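Local coordinates for protein carbonic anhydrase (PDB 4O1K) that catalyses, as a tetrameric zinc-dependent beta-carbonic anhydrase, the reversible hydration of carbon dioxide to bicarbonate, at residues Lys26-Glu31 with Asp38-Leu43; Gln169-Val174 with Glu211-Asp216. One frame throughout, in Å; residues are numbered along the deposited sequence.

Contact 1: residues Lys26-Glu31 with Asp38-Leu43; sequences KSWATE and DFFKKL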
loop_
_atom_site.group_PDB
_atom_site.type_symbol
_atom_site.label_atom_id
_atom_site.label_comp_id
_atom_site.label_asym_id
_atom_site.label_seq_id
_atom_site.Cartn_x
_atom_site.Cartn_y
_atom_site.Cartn_z
ATOM N N LYS A 26 -3.778 14.377 -33.961
ATOM C CA LYS A 26 -3.096 14.578 -35.241
ATOM C C LYS A 26 -2.851 16.062 -35.527
ATOM O O LYS A 26 -1.782 16.443 -36.018
ATOM C CB LYS A 26 -3.889 13.947 -36.389
ATOM C CG LYS A 26 -3.968 12.427 -36.318
ATOM C CD LYS A 26 -4.890 11.860 -37.392
ATOM C CE LYS A 26 -5.132 10.378 -37.175
ATOM N NZ LYS A 26 -3.883 9.576 -37.287
ATOM N N SER A 27 -3.853 16.884 -35.219
ATOM C CA SER A 27 -3.750 18.333 -35.354
ATOM C C SER A 27 -2.620 18.890 -34.502
ATOM O O SER A 27 -1.854 19.735 -34.961
ATOM C CB SER A 27 -5.063 19.005 -34.964
ATOM O OG SER A 27 -5.927 19.101 -36.076
ATOM N N TRP A 28 -2.519 18.411 -33.264
ATOM C CA TRP A 28 -1.462 18.861 -32.365
ATOM C C TRP A 28 -0.081 18.435 -32.858
ATOM O O TRP A 28 0.861 19.223 -32.818
ATOM C CB TRP A 28 -1.702 18.362 -30.937
ATOM C CG TRP A 28 -0.474 18.396 -30.066
ATOM C CD1 TRP A 28 -0.018 19.445 -29.315
ATOM C CD2 TRP A 28 0.447 17.317 -29.848
ATOM N NE1 TRP A 28 1.131 19.081 -28.644
ATOM C CE2 TRP A 28 1.438 17.780 -28.959
ATOM C CE3 TRP A 28 0.530 16.006 -30.323
ATOM C CZ2 TRP A 28 2.500 16.972 -28.540
ATOM C CZ3 TRP A 28 1.581 15.205 -29.901
ATOM C CH2 TRP A 28 2.551 15.689 -29.025
ATOM N N ALA A 29 0.034 17.186 -33.312
ATOM C CA ALA A 29 1.280 16.687 -33.905
ATOM C C ALA A 29 1.730 17.508 -35.126
ATOM O O ALA A 29 2.921 17.798 -35.292
ATOM C CB ALA A 29 1.135 15.223 -34.280
ATOM N N THR A 30 0.774 17.865 -35.979
ATOM C CA THR A 30 1.074 18.560 -37.227
ATOM C C THR A 30 1.594 19.977 -36.972
ATOM O O THR A 30 2.590 20.407 -37.568
ATOM C CB THR A 30 -0.162 18.635 -38.142
ATOM O OG1 THR A 30 -0.786 17.349 -38.226
ATOM C CG2 THR A 30 0.239 19.073 -39.536
ATOM N N GLU A 31 0.911 20.698 -36.089
ATOM C CA GLU A 31 1.291 22.063 -35.748
ATOM C C GLU A 31 2.617 22.098 -34.985
ATOM O O GLU A 31 3.384 23.054 -35.109
ATOM C CB GLU A 31 0.183 22.749 -34.934
ATOM C CG GLU A 31 -0.060 22.123 -33.555
ATOM C CD GLU A 31 -1.090 22.871 -32.712
ATOM O OE1 GLU A 31 -1.859 23.682 -33.278
ATOM O OE2 GLU A 31 -1.130 22.637 -31.480
ATOM N N ASP A 38 12.155 19.468 -35.790
ATOM C CA ASP A 38 12.866 18.463 -34.988
ATOM C C ASP A 38 12.174 18.178 -33.657
ATOM O O ASP A 38 12.769 17.564 -32.767
ATOM C CB ASP A 38 14.304 18.903 -34.700
ATOM C CG ASP A 38 15.143 19.030 -35.955
ATOM O OD1 ASP A 38 14.835 18.335 -36.945
ATOM O OD2 ASP A 38 16.113 19.825 -35.943
ATOM N N PHE A 39 10.926 18.624 -33.522
ATOM C CA PHE A 39 10.197 18.500 -32.263
ATOM C C PHE A 39 10.164 17.052 -31.789
ATOM O O PHE A 39 10.435 16.766 -30.619
ATOM C CB PHE A 39 8.771 19.055 -32.387
ATOM C CG PHE A 39 7.995 19.002 -31.098
ATOM C CD1 PHE A 39 8.076 20.037 -30.181
ATOM C CD2 PHE A 39 7.198 17.907 -30.799
ATOM C CE1 PHE A 39 7.376 19.986 -28.984
ATOM C CE2 PHE A 39 6.498 17.843 -29.606
ATOM C CZ PHE A 39 6.586 18.884 -28.693
ATOM N N PHE A 40 9.845 16.139 -32.704
ATOM C CA PHE A 40 9.731 14.727 -32.355
ATOM C C PHE A 40 11.072 14.014 -32.464
ATOM O O PHE A 40 11.228 12.885 -31.998
ATOM C CB PHE A 40 8.636 14.045 -33.193
ATOM C CG PHE A 40 7.256 14.424 -32.762
ATOM C CD1 PHE A 40 6.896 14.313 -31.422
ATOM C CD2 PHE A 40 6.340 14.951 -33.666
ATOM C CE1 PHE A 40 5.636 14.692 -30.984
ATOM C CE2 PHE A 40 5.068 15.330 -33.242
ATOM C CZ PHE A 40 4.720 15.204 -31.893
ATOM N N LYS A 41 12.042 14.691 -33.066
ATOM C CA LYS A 41 13.414 14.207 -33.079
ATOM C C LYS A 41 14.068 14.521 -31.725
ATOM O O LYS A 41 14.738 13.669 -31.131
ATOM C CB LYS A 41 14.179 14.860 -34.227
ATOM C CG LYS A 41 15.315 14.036 -34.787
ATOM C CD LYS A 41 15.641 14.480 -36.213
ATOM C CE LYS A 41 14.398 14.464 -37.102
ATOM N NZ LYS A 41 14.634 15.120 -38.423
ATOM N N LYS A 42 13.845 15.738 -31.230
ATOM C CA LYS A 42 14.289 16.126 -29.890
ATOM C C LYS A 42 13.692 15.195 -28.829
ATOM O O LYS A 42 14.409 14.631 -27.997
ATOM C CB LYS A 42 13.884 17.575 -29.603
ATOM C CG LYS A 42 14.720 18.614 -30.345
ATOM C CD LYS A 42 14.020 19.965 -30.417
ATOM C CE LYS A 42 14.869 20.952 -31.202
ATOM N NZ LYS A 42 14.071 22.043 -31.815
ATOM N N LEU A 43 12.372 15.034 -28.886
ATOM C CA LEU A 43 11.617 14.162 -27.987
ATOM C C LEU A 43 12.209 12.759 -27.830
ATOM O O LEU A 43 12.135 12.158 -26.754
ATOM C CB LEU A 43 10.177 14.038 -28.489
ATOM C CG LEU A 43 9.165 13.465 -27.501
ATOM C CD1 LEU A 43 8.981 14.423 -26.345
ATOM C CD2 LEU A 43 7.838 13.211 -28.171
#
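W28 and A29 face F39 and F40 where the helical turns 26-31 and 39-43, the second starting just after D38, meet almost at right angles, their axes running at 95° to each other. The axes come no closer than 12.0 Å, wide for a helix pair, and even the nearest CA atoms, those of A29 and F40, are 8.8 Å apart. Aromatic side chains bridge that distance, and no hydrogen bond crosses it.

F40 does most of the work. Its CG lies anti to the carbonyl carbon (chi1 -74°), and the ring reaches across to W28 and A29. With its edge turned to the face of the six-membered ring of W28, it forms an offset edge-to-face pair, centroids 5.6 Å apart and planes at 70°. CZ of F40 makes the closest approach, 3.6 Å from W28 CH2. On the far flank of the same edge, F40 CE2 lies 4.1 Å from the methyl CB of A29, so the phenyl rim touches both residues at once. F39 adds a looser apolar contact, its CE2 4.2 Å from W28 CZ2, while its CD2 rests over one face of the F40 ring, toward the rim. Were F40 an alanine, the indole of W28 would probably lose its edge-on partner, and a gap would open beside the A29 methyl.

Helix 16-35 and the short helix 39-44 form the amino-terminal helical arm of the chain, ahead of strand 51-56 and the sheet. F40 also packs on V33 and F39 on Q32, both farther along helix 16-35. A second subunit covers this aromatic contact: its G201 packs against W28 and F40, its F198 meets L43, and its R60 donates a hydrogen bond to the carbonyl of L43, placing the helical pair at a subunit interface.

Contact 2: residues Gln169-Val174 with Glu211-Asp216; sequences QCRNVV and ETILKD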
loop_
_atom_site.group_PDB
_atom_site.type_symbol
_atom_site.label_atom_id
_atom_site.label_comp_id
_atom_site.label_asym_id
_atom_site.label_seq_id
_atom_site.Cartn_x
_atom_site.Cartn_y
_atom_site.Cartn_z
ATOM N N GLN A 169 4.330 17.359 3.218
ATOM C CA GLN A 169 4.712 16.360 2.209
ATOM C C GLN A 169 6.170 16.539 1.799
ATOM O O GLN A 169 6.885 15.559 1.513
ATOM C CB GLN A 169 3.775 16.347 0.984
ATOM C CG GLN A 169 2.266 16.176 1.313
ATOM C CD GLN A 169 1.975 15.098 2.345
ATOM O OE1 GLN A 169 2.466 13.975 2.229
ATOM N NE2 GLN A 169 1.168 15.435 3.363
ATOM N N CYS A 170 6.637 17.788 1.792
ATOM C CA CYS A 170 8.080 18.012 1.630
ATOM C C CYS A 170 8.905 17.349 2.763
ATOM O O CYS A 170 9.939 16.709 2.504
ATOM C CB CYS A 170 8.377 19.496 1.623
ATOM S SG CYS A 170 7.865 20.284 0.086
ATOM N N ARG A 171 8.480 17.558 4.008
ATOM C CA ARG A 171 9.125 16.867 5.124
ATOM C C ARG A 171 9.156 15.362 4.862
ATOM O O ARG A 171 10.184 14.722 5.082
ATOM C CB ARG A 171 8.415 17.160 6.457
ATOM C CG ARG A 171 8.585 18.601 6.964
ATOM C CD ARG A 171 8.062 18.726 8.410
ATOM N NE ARG A 171 8.804 17.865 9.336
ATOM C CZ ARG A 171 8.317 16.755 9.893
ATOM N NH1 ARG A 171 7.070 16.366 9.642
ATOM N NH2 ARG A 171 9.068 16.035 10.721
ATOM N N ASN A 172 8.038 14.777 4.416
ATOM C CA ASN A 172 8.026 13.328 4.124
ATOM C C ASN A 172 8.972 12.905 3.015
ATOM O O ASN A 172 9.482 11.776 3.039
ATOM C CB ASN A 172 6.615 12.840 3.787
ATOM C CG ASN A 172 5.640 13.037 4.943
ATOM O OD1 ASN A 172 6.045 13.252 6.080
ATOM N ND2 ASN A 172 4.352 12.989 4.637
ATOM N N VAL A 173 9.201 13.783 2.026
ATOM C CA VAL A 173 10.222 13.466 1.010
ATOM C C VAL A 173 11.602 13.447 1.669
ATOM O O VAL A 173 12.417 12.537 1.405
ATOM C CB VAL A 173 10.248 14.489 -0.150
ATOM C CG1 VAL A 173 11.432 14.191 -1.081
ATOM C CG2 VAL A 173 8.978 14.406 -0.949
ATOM N N VAL A 174 11.846 14.399 2.565
ATOM C CA VAL A 174 13.177 14.451 3.223
ATOM C C VAL A 174 13.530 13.240 4.096
ATOM O O VAL A 174 14.724 12.898 4.295
ATOM C CB VAL A 174 13.346 15.760 3.999
ATOM C CG1 VAL A 174 14.688 15.836 4.735
ATOM C CG2 VAL A 174 13.262 16.905 3.052
ATOM N N GLU A 211 17.194 22.723 4.512
ATOM C CA GLU A 211 18.291 22.327 5.389
ATOM C C GLU A 211 17.852 22.054 6.837
ATOM O O GLU A 211 18.279 21.071 7.442
ATOM C CB GLU A 211 19.384 23.395 5.351
ATOM C CG GLU A 211 19.893 23.703 3.943
ATOM C CD GLU A 211 21.049 22.807 3.530
ATOM O OE1 GLU A 211 21.469 21.957 4.347
ATOM O OE2 GLU A 211 21.541 22.955 2.389
ATOM N N THR A 212 16.985 22.905 7.379
ATOM C CA THR A 212 16.523 22.745 8.761
ATOM C C THR A 212 15.571 21.558 8.935
ATOM O O THR A 212 15.570 20.892 9.977
ATOM C CB THR A 212 15.865 24.043 9.307
ATOM O OG1 THR A 212 14.622 24.290 8.640
ATOM C CG2 THR A 212 16.772 25.221 9.088
ATOM N N ILE A 213 14.764 21.277 7.916
ATOM C CA ILE A 213 13.888 20.111 7.975
ATOM C C ILE A 213 14.750 18.876 8.107
ATOM O O ILE A 213 14.499 18.010 8.953
ATOM C CB ILE A 213 13.018 19.974 6.714
ATOM C CG1 ILE A 213 11.911 21.020 6.721
ATOM C CG2 ILE A 213 12.413 18.602 6.647
ATOM C CD1 ILE A 213 11.110 21.042 5.431
ATOM N N LEU A 214 15.786 18.831 7.280
ATOM C CA LEU A 214 16.710 17.710 7.256
ATOM C C LEU A 214 17.394 17.544 8.620
ATOM O O LEU A 214 17.535 16.417 9.118
ATOM C CB LEU A 214 17.735 17.901 6.130
ATOM C CG LEU A 214 18.864 16.883 5.949
ATOM C CD1 LEU A 214 18.327 15.473 5.719
ATOM C CD2 LEU A 214 19.784 17.299 4.807
ATOM N N LYS A 215 17.797 18.656 9.233
ATOM C CA LYS A 215 18.460 18.591 10.536
ATOM C C LYS A 215 17.533 18.044 11.626
ATOM O O LYS A 215 17.964 17.245 12.466
ATOM C CB LYS A 215 19.013 19.955 10.941
ATOM C CG LYS A 215 19.947 19.878 12.132
ATOM C CD LYS A 215 20.190 21.249 12.747
ATOM C CE LYS A 215 21.192 21.166 13.894
ATOM N NZ LYS A 215 21.621 22.518 14.374
ATOM N N ASP A 216 16.266 18.464 11.603
ATOM C CA ASP A 216 15.266 17.994 12.572
ATOM C C ASP A 216 15.006 16.502 12.460
ATOM O O ASP A 216 14.926 15.791 13.468
ATOM C CB ASP A 216 13.943 18.727 12.377
ATOM C CG ASP A 216 14.035 20.187 12.727
ATOM O OD1 ASP A 216 15.173 20.705 12.816
ATOM O OD2 ASP A 216 12.971 20.815 12.910
#
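A chi1 of 178° at V174 turns CG1 away from the residue's own nitrogen and toward L214, while the first torsion of I213 swings CG2 to the side remote from its N, where this branch meets both V174 and R171. The V174 methyl CG1 sits 3.7 Å from L214 CA and 3.8 Å from L214 CD1, pressing on the backbone as well as on the leucine branch; the two side chains cross at about a right angle. I213 CG2 approaches V174 CB at 4.0 Å. I213 CG2 and CD1 both lie 3.8 Å from R171 CG, reaching this one methylene from the same side. The stem alone joins this apolar contact: the R171 guanidinium is held through NH1 in a salt bridge to E168.

The segment axes cross at -59° with a closest approach of 9.7 Å, and the packing is wholly apolar, without a hydrogen bond between them. Here the end of helix 154-174 meets helix 210-218. V174 continues inward onto I191 of strand 190-197, L179 of helix 177-186 adds to its packing, and L214 rests on Q180 and Y183 of that same helix.

In the fold
The two contacts follow one another along the chain: contact 1 is complete before the first strand of the sheet, and contact 2 joins the end of helix 154-174 to helix 210-218, close to the carboxyl-terminal end. Their centres are 40 Å apart on opposite sides of the chain's centre, with about 25 Å between nearest atoms, and they share no helix. Between them lies the mixed sheet with its parallel core. In contact 2, helix 154-174 lies on strands 190-197 and 106-112 of that sheet, helix 210-218 packs on this helix, and R171 also touches R142 of a third subunit; contact 1 lies where the amino-terminal arm meets a second subunit. Neither includes a zinc ligand.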